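Local coordinates for mandelate racemase/muconate lactonizing enzyme-like protein (PDB 3RCY) that is a member of the enolase superfamily that probably catalyses a magnesium-dependent, proton-abstracting reaction on an acid sugar or similar carboxylate, its true substrate being undetermined, at residues I10-P15 with R22-V27; E293-A298 with A326-N331; I126-Y131 with I351-G356; T145-A150 with V190-K195. All coordinates share one frame; numbering follows the deposited sequence.

Contact 1 (I10-P15 with R22-V27)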
loop_
_atom_site.group_PDB
_atom_site.type_symbol
_atom_site.label_atom_id
_atom_site.label_comp_id
_atom_site.label_asym_id
_atom_site.label_seq_id
_atom_site.Cartn_x
_atom_site.Cartn_y
_atom_site.Cartn_z
ATOM N N ILE A 10 30.453 35.235 -18.136
ATOM C CA ILE A 10 31.068 35.001 -19.435
ATOM C C ILE A 10 30.403 33.809 -20.099
ATOM O O ILE A 10 30.429 32.697 -19.570
ATOM C CB ILE A 10 32.596 34.752 -19.321
ATOM C CG1 ILE A 10 33.308 35.978 -18.737
ATOM C CG2 ILE A 10 33.186 34.403 -20.695
ATOM C CD1 ILE A 10 34.673 35.649 -18.140
ATOM N N VAL A 11 29.789 34.054 -21.250
ATOM C CA VAL A 11 29.233 32.976 -22.053
ATOM C C VAL A 11 30.241 32.616 -23.135
ATOM O O VAL A 11 30.637 33.468 -23.930
ATOM C CB VAL A 11 27.874 33.364 -22.666
ATOM C CG1 VAL A 11 27.315 32.218 -23.515
ATOM C CG2 VAL A 11 26.891 33.745 -21.553
ATOM N N THR A 12 30.660 31.353 -23.145
ATOM C CA THR A 12 31.708 30.908 -24.046
ATOM C C THR A 12 31.272 29.708 -24.879
ATOM O O THR A 12 30.608 28.790 -24.375
ATOM C CB THR A 12 33.060 30.668 -23.290
ATOM O OG1 THR A 12 34.092 30.368 -24.230
ATOM C CG2 THR A 12 32.956 29.547 -22.251
ATOM N N ALA A 13 31.652 29.732 -26.155
ATOM C CA ALA A 13 31.283 28.692 -27.119
ATOM C C ALA A 13 32.446 27.734 -27.404
ATOM O O ALA A 13 33.485 28.150 -27.920
ATOM C CB ALA A 13 30.799 29.328 -28.418
ATOM N N PRO A 14 32.274 26.443 -27.080
ATOM C CA PRO A 14 33.299 25.457 -27.430
ATOM C C PRO A 14 33.431 25.373 -28.950
ATOM O O PRO A 14 32.411 25.362 -29.647
ATOM C CB PRO A 14 32.728 24.138 -26.895
ATOM C CG PRO A 14 31.688 24.531 -25.891
ATOM C CD PRO A 14 31.130 25.834 -26.377
ATOM N N PRO A 15 34.677 25.331 -29.462
ATOM C CA PRO A 15 34.932 25.138 -30.888
ATOM C C PRO A 15 34.366 23.814 -31.395
ATOM O O PRO A 15 34.162 22.880 -30.611
ATOM C CB PRO A 15 36.466 25.116 -30.971
ATOM C CG PRO A 15 36.915 25.895 -29.791
ATOM C CD PRO A 15 35.920 25.582 -28.713
ATOM N N ARG A 22 26.387 23.919 -27.022
ATOM C CA ARG A 22 26.602 25.137 -27.820
ATOM C C ARG A 22 27.345 26.252 -27.077
ATOM O O ARG A 22 28.099 27.008 -27.691
ATOM C CB ARG A 22 25.275 25.676 -28.370
ATOM C CG ARG A 22 24.725 24.897 -29.558
ATOM C CD ARG A 22 23.538 25.631 -30.187
ATOM N NE ARG A 22 23.019 24.937 -31.366
ATOM C CZ ARG A 22 22.165 23.915 -31.331
ATOM N NH1 ARG A 22 21.715 23.440 -30.170
ATOM N NH2 ARG A 22 21.764 23.358 -32.466
ATOM N N TYR A 23 27.121 26.362 -25.769
ATOM C CA TYR A 23 27.774 27.393 -24.957
ATOM C C TYR A 23 27.773 26.989 -23.490
ATOM O O TYR A 23 26.925 26.197 -23.052
ATOM C CB TYR A 23 27.091 28.771 -25.127
ATOM C CG TYR A 23 25.609 28.719 -24.825
ATOM C CD1 TYR A 23 25.149 28.753 -23.505
ATOM C CD2 TYR A 23 24.666 28.598 -25.858
ATOM C CE1 TYR A 23 23.804 28.665 -23.216
ATOM C CE2 TYR A 23 23.305 28.521 -25.574
ATOM C CZ TYR A 23 22.881 28.550 -24.248
ATOM O OH TYR A 23 21.537 28.462 -23.936
ATOM N N TRP A 24 28.722 27.546 -22.742
ATOM C CA TRP A 24 28.804 27.353 -21.297
ATOM C C TRP A 24 28.668 28.702 -20.611
ATOM O O TRP A 24 29.202 29.703 -21.087
ATOM C CB TRP A 24 30.134 26.701 -20.905
ATOM C CG TRP A 24 30.391 25.380 -21.575
ATOM C CD1 TRP A 24 29.459 24.459 -21.970
ATOM C CD2 TRP A 24 31.667 24.827 -21.914
ATOM N NE1 TRP A 24 30.077 23.372 -22.541
ATOM C CE2 TRP A 24 31.432 23.571 -22.519
ATOM C CE3 TRP A 24 32.985 25.270 -21.762
ATOM C CZ2 TRP A 24 32.468 22.752 -22.977
ATOM C CZ3 TRP A 24 34.020 24.450 -22.212
ATOM C CH2 TRP A 24 33.753 23.210 -22.818
ATOM N N ILE A 25 27.942 28.724 -19.500
ATOM C CA ILE A 25 27.701 29.965 -18.769
ATOM C C ILE A 25 28.581 29.975 -17.531
ATOM O O ILE A 25 28.291 29.296 -16.544
ATOM C CB ILE A 25 26.208 30.149 -18.383
ATOM C CG1 ILE A 25 25.322 30.137 -19.640
ATOM C CG2 ILE A 25 26.016 31.462 -17.608
ATOM C CD1 ILE A 25 23.824 29.930 -19.351
ATOM N N LEU A 26 29.663 30.741 -17.601
ATOM C CA LEU A 26 30.601 30.853 -16.491
ATOM C C LEU A 26 30.284 32.089 -15.662
ATOM O O LEU A 26 29.916 33.136 -16.209
ATOM C CB LEU A 26 32.044 30.927 -17.011
ATOM C CG LEU A 26 32.477 29.866 -18.038
ATOM C CD1 LEU A 26 33.910 30.129 -18.474
ATOM C CD2 LEU A 26 32.327 28.442 -17.487
ATOM N N VAL A 27 30.413 31.962 -14.345
ATOM C CA VAL A 27 30.285 33.112 -13.449
ATOM C C VAL A 27 31.565 33.283 -12.636
ATOM O O VAL A 27 32.159 32.308 -12.176
ATOM C CB VAL A 27 29.031 33.021 -12.522
ATOM C CG1 VAL A 27 27.757 33.047 -13.352
ATOM C CG2 VAL A 27 29.071 31.758 -11.623
#
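Ile10 pairs with Leu26 and Thr12 with Trp24 where strands 4-12 and 24-31 form a beta hairpin, part of the three-stranded antiparallel sheet of the N-terminal domain. Four backbone hydrogen bonds make the ladder. Three are Ile10 N to Leu26 O, Leu26 N to Ile10 O and Thr12 N to Trp24 O. The fourth, Trp24 N to Thr12 O, is the shortest at 2.8 Å. Between these two hydrogen-bonded pairs sits the non-hydrogen-bonded pair Val11 and Ile25, where Val11 CA offers its hydrogen to Trp24 O.

Apolar contacts form on both faces. On the face of Val11 and Ile25, Val11 CG1, turned anti to its own backbone nitrogen (chi1 180°), lies 3.8 Å from Tyr23 CB, and helix 48-63 packs over this side. On the other, Thr12 CG2 reaches Leu26 CD1 at 3.9 Å, while Thr12 OG1 bonds to Asn378 O and Ala375 O.

The aromatic contact comes past the strand end. Trp24, whose NE1 bonds to Gly20 O, takes Pro14 over one face; a serine here would probably leave the proline ring without that platform and Gly20 O without its indole donor. Pro14 CG stands 3.7 Å from the centroid of Trp24's six-membered ring, 22° off its normal.

Contact 2 (E293-A298 with A326-N331)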
loop_
_atom_site.group_PDB
_atom_site.type_symbol
_atom_site.label_atom_id
_atom_site.label_comp_id
_atom_site.label_asym_id
_atom_site.label_seq_id
_atom_site.Cartn_x
_atom_site.Cartn_y
_atom_site.Cartn_z
ATOM N N GLU A 293 23.771 21.639 -1.619
ATOM C CA GLU A 293 22.458 21.027 -1.846
ATOM C C GLU A 293 22.622 19.575 -2.326
ATOM O O GLU A 293 21.911 18.676 -1.870
ATOM C CB GLU A 293 21.641 21.877 -2.839
ATOM C CG GLU A 293 20.270 21.323 -3.216
ATOM C CD GLU A 293 19.213 21.475 -2.133
ATOM O OE1 GLU A 293 19.519 21.928 -1.004
ATOM O OE2 GLU A 293 18.050 21.140 -2.431
ATOM N N MET A 294 23.592 19.344 -3.206
ATOM C CA MET A 294 23.855 17.987 -3.682
ATOM C C MET A 294 24.501 17.068 -2.638
ATOM O O MET A 294 24.334 15.851 -2.718
ATOM C CB MET A 294 24.631 17.997 -5.007
ATOM C CG MET A 294 23.766 18.445 -6.204
ATOM S SD MET A 294 22.192 17.551 -6.311
ATOM C CE MET A 294 21.055 18.654 -5.477
ATOM N N LYS A 295 25.212 17.644 -1.662
ATOM C CA LYS A 295 25.663 16.878 -0.486
ATOM C C LYS A 295 24.470 16.358 0.320
ATOM O O LYS A 295 24.475 15.223 0.816
ATOM C CB LYS A 295 26.605 17.710 0.410
ATOM C CG LYS A 295 28.046 17.857 -0.117
ATOM C CD LYS A 295 28.879 16.559 0.027
ATOM C CE LYS A 295 29.265 16.252 1.475
ATOM N NZ LYS A 295 30.268 15.128 1.550
ATOM N N LYS A 296 23.442 17.189 0.444
ATOM C CA LYS A 296 22.201 16.776 1.085
ATOM C C LYS A 296 21.583 15.598 0.337
ATOM O O LYS A 296 21.178 14.606 0.954
ATOM C CB LYS A 296 21.222 17.956 1.178
ATOM C CG LYS A 296 21.712 19.103 2.079
ATOM C CD LYS A 296 20.615 20.148 2.316
ATOM C CE LYS A 296 21.039 21.196 3.354
ATOM N NZ LYS A 296 20.056 22.347 3.424
ATOM N N VAL A 297 21.546 15.687 -0.994
ATOM C CA VAL A 297 21.008 14.603 -1.826
ATOM C C VAL A 297 21.844 13.330 -1.724
ATOM O O VAL A 297 21.288 12.231 -1.640
ATOM C CB VAL A 297 20.809 15.053 -3.305
ATOM C CG1 VAL A 297 20.425 13.878 -4.193
ATOM C CG2 VAL A 297 19.740 16.119 -3.370
ATOM N N ALA A 298 23.168 13.478 -1.718
ATOM C CA ALA A 298 24.070 12.329 -1.551
ATOM C C ALA A 298 23.782 11.553 -0.265
ATOM O O ALA A 298 23.791 10.320 -0.276
ATOM C CB ALA A 298 25.548 12.771 -1.594
ATOM N N ALA A 326 32.377 14.597 -5.566
ATOM C CA ALA A 326 32.639 13.152 -5.638
ATOM C C ALA A 326 33.736 12.689 -4.678
ATOM O O ALA A 326 33.633 11.607 -4.101
ATOM C CB ALA A 326 33.001 12.763 -7.056
ATOM N N ALA A 327 34.785 13.502 -4.519
ATOM C CA ALA A 327 35.905 13.162 -3.626
ATOM C C ALA A 327 35.458 12.987 -2.167
ATOM O O ALA A 327 36.095 12.247 -1.403
ATOM C CB ALA A 327 36.982 14.219 -3.706
ATOM N N SER A 328 34.349 13.642 -1.811
ATOM C CA SER A 328 33.909 13.768 -0.415
ATOM C C SER A 328 32.774 12.831 0.002
ATOM O O SER A 328 32.388 12.818 1.177
ATOM C CB SER A 328 33.478 15.212 -0.143
ATOM O OG SER A 328 32.206 15.472 -0.731
ATOM N N ILE A 329 32.225 12.060 -0.937
ATOM C CA ILE A 329 31.088 11.188 -0.610
ATOM C C ILE A 329 31.446 9.701 -0.638
ATOM O O ILE A 329 32.209 9.259 -1.497
ATOM C CB ILE A 329 29.854 11.472 -1.506
ATOM C CG1 ILE A 329 30.167 11.159 -2.981
ATOM C CG2 ILE A 329 29.365 12.935 -1.298
ATOM C CD1 ILE A 329 28.950 11.138 -3.889
ATOM N N PRO A 330 30.909 8.924 0.317
ATOM C CA PRO A 330 31.197 7.494 0.299
ATOM C C PRO A 330 30.439 6.759 -0.802
ATOM O O PRO A 330 30.908 5.731 -1.280
ATOM C CB PRO A 330 30.751 7.019 1.696
ATOM C CG PRO A 330 29.755 8.013 2.147
ATOM C CD PRO A 330 30.154 9.330 1.523
ATOM N N ASN A 331 29.307 7.311 -1.236
ATOM C CA ASN A 331 28.456 6.651 -2.233
ATOM C C ASN A 331 28.609 7.196 -3.663
ATOM O O ASN A 331 27.622 7.441 -4.363
ATOM C CB ASN A 331 26.978 6.634 -1.776
ATOM C CG ASN A 331 26.416 8.038 -1.507
ATOM O OD1 ASN A 331 27.134 8.945 -1.111
ATOM N ND2 ASN A 331 25.117 8.198 -1.698
#
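Lys295 NZ donates to Ser328 OG at 3.0 Å, joining helix 290-302 to the turn that follows helix 316-327. The lysine gets there by folding: its chain bends at both chi2 (-74°) and chi3 (-72°), and Lys295 CD then lies 3.6 Å from Ser328 OG. The ammonium has further partners, a hydrogen bond to Leu118 O and a salt bridge to Glu72 of a second subunit, so its charge is met at a subunit interface. Ser328 OG in turn also bonds to Phe325 O of helix 316-327.

Both helices belong to the C-terminal barrel domain of the enolase superfamily, where strand 307-308 lies between them in sequence and Met308 packs against Ala298 and Ile329. Between the two polar links, Ile329 CG2 touches Ala298 CB at 3.8 Å. The isoleucine also runs alongside the lysine in the opposite sense, its CG2 3.7 Å from Lys295 NZ.

The second link uses the side-chain amide of Asn331. Its ND2 donates to Ala298 O at 2.9 Å with an N-H...O angle of 150°, approaching somewhat out of the carbonyl plane. The same nitrogen also serves Ala306 O, so two backbone carbonyls share this one buried amide group.

Contact 3 (I126-Y131 with I351-G356); sequences IRAYTY and IRVEGG
Val353 is where the 351-356 segment first meets strand 126-131, on the methyl of Ala128. The valine straddles that methyl: Val353 CG1, anti to the backbone N (chi1 177°), and CG2, next to that nitrogen, each stand 4.0 Å from Ala128 CB. Trp319 of helix 316-327 and Ile358 also pack on Val353, placing this small apolar contact against the helix that precedes the last barrel strand, 335-336.

After Glu354 the chain turns back through Gly355 and Gly356, both with positive phi, conformations that suit glycine. They link the short antiparallel strands 353-354 and 357-358, and the latter pairs with strand 126-131. At Gly356 the backbone comes up against the strand itself. Ala128 N donates to Gly356 O at 3.0 Å with an N-H...O angle of 156°, the donor tilted 26° from the carbonyl plane, and Ala128 CB lies 3.5 Å from the same oxygen.

One water completes the junction, giving a hydrogen to Ala128 O at 2.6 Å and another to Gly356 O at 2.7 Å. Gly356 O thus accepts twice, from an amide and from the water, while the amide and carbonyl of Ala128 are both engaged. The polar part of this contact runs entirely through main-chain atoms and water, which suggests that the pairing depends mainly on backbone shape, with side chains adding just the alanine-valine touch.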
loop_
_atom_site.group_PDB
_atom_site.type_symbol
_atom_site.label_atom_id
_atom_site.label_comp_id
_atom_site.label_asym_id
_atom_site.label_seq_id
_atom_site.Cartn_x
_atom_site.Cartn_y
_atom_site.Cartn_z
ATOM N N ILE A 126 38.782 8.836 -8.293
ATOM C CA ILE A 126 37.379 8.818 -8.687
ATOM C C ILE A 126 37.238 8.154 -10.058
ATOM O O ILE A 126 37.897 8.545 -11.020
ATOM C CB ILE A 126 36.798 10.253 -8.713
ATOM C CG1 ILE A 126 36.916 10.899 -7.318
ATOM C CG2 ILE A 126 35.358 10.250 -9.221
ATOM C CD1 ILE A 126 36.938 12.437 -7.327
ATOM N N ARG A 127 36.391 7.137 -10.133
ATOM C CA ARG A 127 36.112 6.452 -11.387
ATOM C C ARG A 127 35.458 7.413 -12.381
ATOM O O ARG A 127 34.484 8.088 -12.045
ATOM C CB ARG A 127 35.199 5.264 -11.120
ATOM C CG ARG A 127 35.038 4.324 -12.277
ATOM C CD ARG A 127 34.201 3.118 -11.856
ATOM N NE ARG A 127 33.908 2.271 -13.005
ATOM C CZ ARG A 127 32.993 1.308 -13.029
ATOM N NH1 ARG A 127 32.246 1.059 -11.960
ATOM N NH2 ARG A 127 32.820 0.602 -14.139
ATOM N N ALA A 128 36.009 7.482 -13.592
ATOM C CA ALA A 128 35.476 8.355 -14.637
ATOM C C ALA A 128 34.837 7.552 -15.761
ATOM O O ALA A 128 35.152 6.372 -15.956
ATOM C CB ALA A 128 36.586 9.258 -15.208
ATOM N N TYR A 129 33.945 8.194 -16.504
ATOM C CA TYR A 129 33.457 7.613 -17.754
ATOM C C TYR A 129 33.266 8.693 -18.811
ATOM O O TYR A 129 33.265 9.888 -18.502
ATOM C CB TYR A 129 32.153 6.835 -17.536
ATOM C CG TYR A 129 30.874 7.660 -17.458
ATOM C CD1 TYR A 129 30.375 8.080 -16.225
ATOM C CD2 TYR A 129 30.136 7.978 -18.611
ATOM C CE1 TYR A 129 29.197 8.803 -16.132
ATOM C CE2 TYR A 129 28.948 8.709 -18.530
ATOM C CZ TYR A 129 28.485 9.115 -17.281
ATOM O OH TYR A 129 27.321 9.831 -17.164
ATOM N N THR A 130 33.060 8.263 -20.047
ATOM C CA THR A 130 32.787 9.192 -21.137
ATOM C C THR A 130 31.730 8.625 -22.078
ATOM O O THR A 130 31.537 7.407 -22.134
ATOM C CB THR A 130 34.101 9.547 -21.913
ATOM O OG1 THR A 130 33.816 10.460 -22.980
ATOM C CG2 THR A 130 34.773 8.309 -22.471
ATOM N N TYR A 131 31.029 9.511 -22.788
ATOM C CA TYR A 131 30.293 9.126 -23.987
ATOM C C TYR A 131 31.270 8.550 -25.002
ATOM O O TYR A 131 32.460 8.871 -24.981
ATOM C CB TYR A 131 29.651 10.344 -24.649
ATOM C CG TYR A 131 28.221 10.644 -24.290
ATOM C CD1 TYR A 131 27.887 11.867 -23.694
ATOM C CD2 TYR A 131 27.196 9.739 -24.567
ATOM C CE1 TYR A 131 26.577 12.182 -23.371
ATOM C CE2 TYR A 131 25.866 10.041 -24.247
ATOM C CZ TYR A 131 25.569 11.272 -23.645
ATOM O OH TYR A 131 24.272 11.607 -23.305
ATOM N N ILE A 351 42.855 19.815 -13.722
ATOM C CA ILE A 351 42.301 18.522 -13.317
ATOM C C ILE A 351 42.116 17.691 -14.584
ATOM O O ILE A 351 41.580 18.188 -15.564
ATOM C CB ILE A 351 40.928 18.676 -12.602
ATOM C CG1 ILE A 351 41.019 19.666 -11.430
ATOM C CG2 ILE A 351 40.414 17.323 -12.106
ATOM C CD1 ILE A 351 39.656 20.089 -10.881
ATOM N N ARG A 352 42.554 16.429 -14.556
ATOM C CA ARG A 352 42.496 15.565 -15.741
ATOM C C ARG A 352 42.096 14.134 -15.409
ATOM O O ARG A 352 42.360 13.645 -14.303
ATOM C CB ARG A 352 43.850 15.548 -16.467
ATOM C CG ARG A 352 44.154 16.811 -17.254
ATOM C CD ARG A 352 45.596 16.864 -17.678
ATOM N NE ARG A 352 45.853 18.052 -18.479
ATOM C CZ ARG A 352 47.053 18.582 -18.685
ATOM N NH1 ARG A 352 48.137 18.045 -18.136
ATOM N NH2 ARG A 352 47.160 19.667 -19.436
ATOM N N VAL A 353 41.456 13.470 -16.372
ATOM C CA VAL A 353 41.257 12.024 -16.299
ATOM C C VAL A 353 42.576 11.359 -16.692
ATOM O O VAL A 353 43.114 11.628 -17.763
ATOM C CB VAL A 353 40.115 11.532 -17.236
ATOM C CG1 VAL A 353 39.985 10.005 -17.187
ATOM C CG2 VAL A 353 38.792 12.184 -16.868
ATOM N N GLU A 354 43.101 10.507 -15.822
ATOM C CA GLU A 354 44.328 9.775 -16.122
ATOM C C GLU A 354 44.106 8.276 -15.910
ATOM O O GLU A 354 43.760 7.839 -14.811
ATOM C CB GLU A 354 45.498 10.328 -15.286
ATOM C CG GLU A 354 45.818 11.784 -15.637
ATOM C CD GLU A 354 46.922 12.408 -14.797
ATOM O OE1 GLU A 354 47.173 11.942 -13.659
ATOM O OE2 GLU A 354 47.527 13.392 -15.289
ATOM N N GLY A 355 44.257 7.502 -16.982
ATOM C CA GLY A 355 44.004 6.056 -16.947
ATOM C C GLY A 355 42.620 5.692 -16.424
ATOM O O GLY A 355 42.474 4.744 -15.646
ATOM N N GLY A 356 41.614 6.461 -16.837
ATOM C CA GLY A 356 40.221 6.211 -16.462
ATOM C C GLY A 356 39.795 6.729 -15.097
ATOM O O GLY A 356 38.672 6.480 -14.663
HETATM O O HOH W 1 37.038 4.574 -15.609
#

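Contact 4 (T145-A150 with V190-K195)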
loop_
_atom_site.group_PDB
_atom_site.type_symbol
_atom_site.label_atom_id
_atom_site.label_comp_id
_atom_site.label_asym_id
_atom_site.label_seq_id
_atom_site.Cartn_x
_atom_site.Cartn_y
_atom_site.Cartn_z
ATOM N N THR A 145 24.526 6.469 -35.471
ATOM C CA THR A 145 23.737 5.256 -35.682
ATOM C C THR A 145 24.560 4.066 -36.197
ATOM O O THR A 145 23.998 3.073 -36.655
ATOM C CB THR A 145 22.550 5.515 -36.633
ATOM O OG1 THR A 145 23.035 6.114 -37.836
ATOM C CG2 THR A 145 21.522 6.442 -35.977
ATOM N N SER A 146 25.885 4.169 -36.114
ATOM C CA SER A 146 26.769 3.073 -36.494
ATOM C C SER A 146 27.294 2.295 -35.280
ATOM O O SER A 146 28.156 2.791 -34.553
ATOM C CB SER A 146 27.953 3.602 -37.307
ATOM O OG SER A 146 28.846 2.544 -37.610
ATOM N N ALA A 147 26.794 1.075 -35.078
ATOM C CA ALA A 147 27.286 0.208 -33.998
ATOM C C ALA A 147 28.760 -0.133 -34.188
ATOM O O ALA A 147 29.529 -0.125 -33.231
ATOM C CB ALA A 147 26.446 -1.064 -33.889
ATOM N N ASP A 148 29.144 -0.421 -35.432
ATOM C CA ASP A 148 30.538 -0.684 -35.790
ATOM C C ASP A 148 31.484 0.432 -35.337
ATOM O O ASP A 148 32.497 0.159 -34.692
ATOM C CB ASP A 148 30.677 -0.937 -37.302
ATOM C CG ASP A 148 30.232 -2.341 -37.710
ATOM O OD1 ASP A 148 29.893 -3.157 -36.834
ATOM O OD2 ASP A 148 30.236 -2.642 -38.921
ATOM N N MET A 149 31.144 1.680 -35.663
ATOM C CA MET A 149 31.969 2.827 -35.273
ATOM C C MET A 149 31.970 3.047 -33.763
ATOM O O MET A 149 33.016 3.306 -33.176
ATOM C CB MET A 149 31.529 4.101 -35.997
ATOM C CG MET A 149 31.775 4.089 -37.514
ATOM S SD MET A 149 31.320 5.668 -38.263
ATOM C CE MET A 149 30.665 5.096 -39.835
ATOM N N ALA A 150 30.799 2.929 -33.137
ATOM C CA ALA A 150 30.706 3.017 -31.684
ATOM C C ALA A 150 31.620 1.987 -31.009
ATOM O O ALA A 150 32.319 2.316 -30.059
ATOM C CB ALA A 150 29.257 2.851 -31.221
ATOM N N VAL A 190 20.073 -3.043 -29.533
ATOM C CA VAL A 190 20.599 -4.390 -29.311
ATOM C C VAL A 190 21.942 -4.565 -30.048
ATOM O O VAL A 190 22.908 -5.076 -29.478
ATOM C CB VAL A 190 19.564 -5.477 -29.739
ATOM C CG1 VAL A 190 20.193 -6.861 -29.791
ATOM C CG2 VAL A 190 18.343 -5.473 -28.793
ATOM N N GLU A 191 21.996 -4.131 -31.305
ATOM C CA GLU A 191 23.236 -4.197 -32.080
ATOM C C GLU A 191 24.392 -3.432 -31.410
ATOM O O GLU A 191 25.516 -3.938 -31.339
ATOM C CB GLU A 191 23.018 -3.694 -33.514
ATOM C CG GLU A 191 24.207 -3.988 -34.433
ATOM C CD GLU A 191 24.162 -3.248 -35.760
ATOM O OE1 GLU A 191 23.184 -2.507 -36.018
ATOM O OE2 GLU A 191 25.121 -3.408 -36.551
ATOM N N PHE A 192 24.115 -2.216 -30.935
ATOM C CA PHE A 192 25.100 -1.425 -30.185
ATOM C C PHE A 192 25.614 -2.177 -28.947
ATOM O O PHE A 192 26.821 -2.316 -28.764
ATOM C CB PHE A 192 24.508 -0.078 -29.745
ATOM C CG PHE A 192 24.807 1.077 -30.681
ATOM C CD1 PHE A 192 24.282 1.111 -31.980
ATOM C CD2 PHE A 192 25.568 2.160 -30.238
ATOM C CE1 PHE A 192 24.538 2.192 -32.829
ATOM C CE2 PHE A 192 25.835 3.249 -31.086
ATOM C CZ PHE A 192 25.318 3.263 -32.386
ATOM N N CYS A 193 24.696 -2.650 -28.102
ATOM C CA CYS A 193 25.084 -3.362 -26.887
ATOM C C CYS A 193 25.903 -4.606 -27.208
ATOM O O CYS A 193 26.930 -4.844 -26.580
ATOM C CB CYS A 193 23.861 -3.737 -26.041
ATOM S SG CYS A 193 23.071 -2.336 -25.222
ATOM N N ARG A 194 25.452 -5.385 -28.191
ATOM C CA ARG A 194 26.145 -6.616 -28.582
ATOM C C ARG A 194 27.578 -6.329 -29.057
ATOM O O ARG A 194 28.531 -6.967 -28.593
ATOM C CB ARG A 194 25.346 -7.374 -29.666
ATOM C CG ARG A 194 26.033 -8.646 -30.194
ATOM C CD ARG A 194 25.168 -9.436 -31.194
ATOM N NE ARG A 194 24.678 -8.643 -32.330
ATOM C CZ ARG A 194 25.317 -8.497 -33.495
ATOM N NH1 ARG A 194 26.497 -9.083 -33.701
ATOM N NH2 ARG A 194 24.774 -7.764 -34.464
ATOM N N LYS A 195 27.718 -5.368 -29.972
ATOM C CA LYS A 195 29.023 -5.045 -30.557
ATOM C C LYS A 195 29.963 -4.336 -29.578
ATOM O O LYS A 195 31.172 -4.592 -29.577
ATOM C CB LYS A 195 28.866 -4.263 -31.868
ATOM C CG LYS A 195 28.258 -5.125 -32.980
ATOM C CD LYS A 195 28.214 -4.427 -34.321
ATOM C CE LYS A 195 27.656 -5.381 -35.367
ATOM N NZ LYS A 195 27.527 -4.737 -36.696
HETATM O O HOH W 2 24.887 -0.170 -36.936
#
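Phe192 and Ala147 bury the most surface here, with Lys195 next. The phenyl ring lies against the first turn of helix 147-159: Ala147 CA sits over one face, 3.9 Å from the ring centroid, and Ala147 CB is 3.6 Å from Phe192 CD1. Farther round the ring, Ala150 CB approaches Phe192 CE2 obliquely at 3.4 Å, a snug fit, and the carbonyl carbon of Thr145 meets the ring at its edge. Phe167 of strand 164-167 and Pro169 of a loop also pack on this side chain.

Ala147 CB also touches the flat end of Glu191, at 3.7 Å from Glu191 CD, and its backbone N donates to a water that gives a weak bond to Glu191 OE1. Ser146 caps the helix through OG, which accepts from Met149 N.

The Lys195 chain leaves with CG anti to the carbonyl carbon (chi1 -68°) and runs straight out, carrying its ammonium between two carboxylates. NZ meets Asp148 OD1 at 2.8 Å from above the carboxylate plane, and Glu191 OE2 also at 2.8 Å, on that oxygen's anti lone pair. A methionine in its place would probably leave Asp148 OD1 and Glu191 OE2, 4.8 Å apart, as like charges without the cation between them.

Helices 147-159 and 183-200 follow one another around the outside of the barrel, flanking strand 164-167 in sequence, packing typical of the beta/alpha-barrel of the enolase superfamily.

Along the chain contact 1 closes first; contact 3 then opens with strand 126-131 and closes only at 351-356, so contacts 4 and 2 both fall, in that order, inside its loop. Contact 3 thereby brings the beginning of the barrel sheet together with the chain that follows its last parallel strand. Contacts 2 and 3 touch, with Ile126 CD1 packed on Ala326 and Ala327. Contact 4, on helices 147-159 and 183-200, comes within about 8 Å of contact 3 at the nearest atoms, though its centre is about 34 Å from that of contact 2. Contacts 1 and 2 sit on opposite sides of the chain's centre; contact 1 is in the N-terminal domain and the others in the barrel domain.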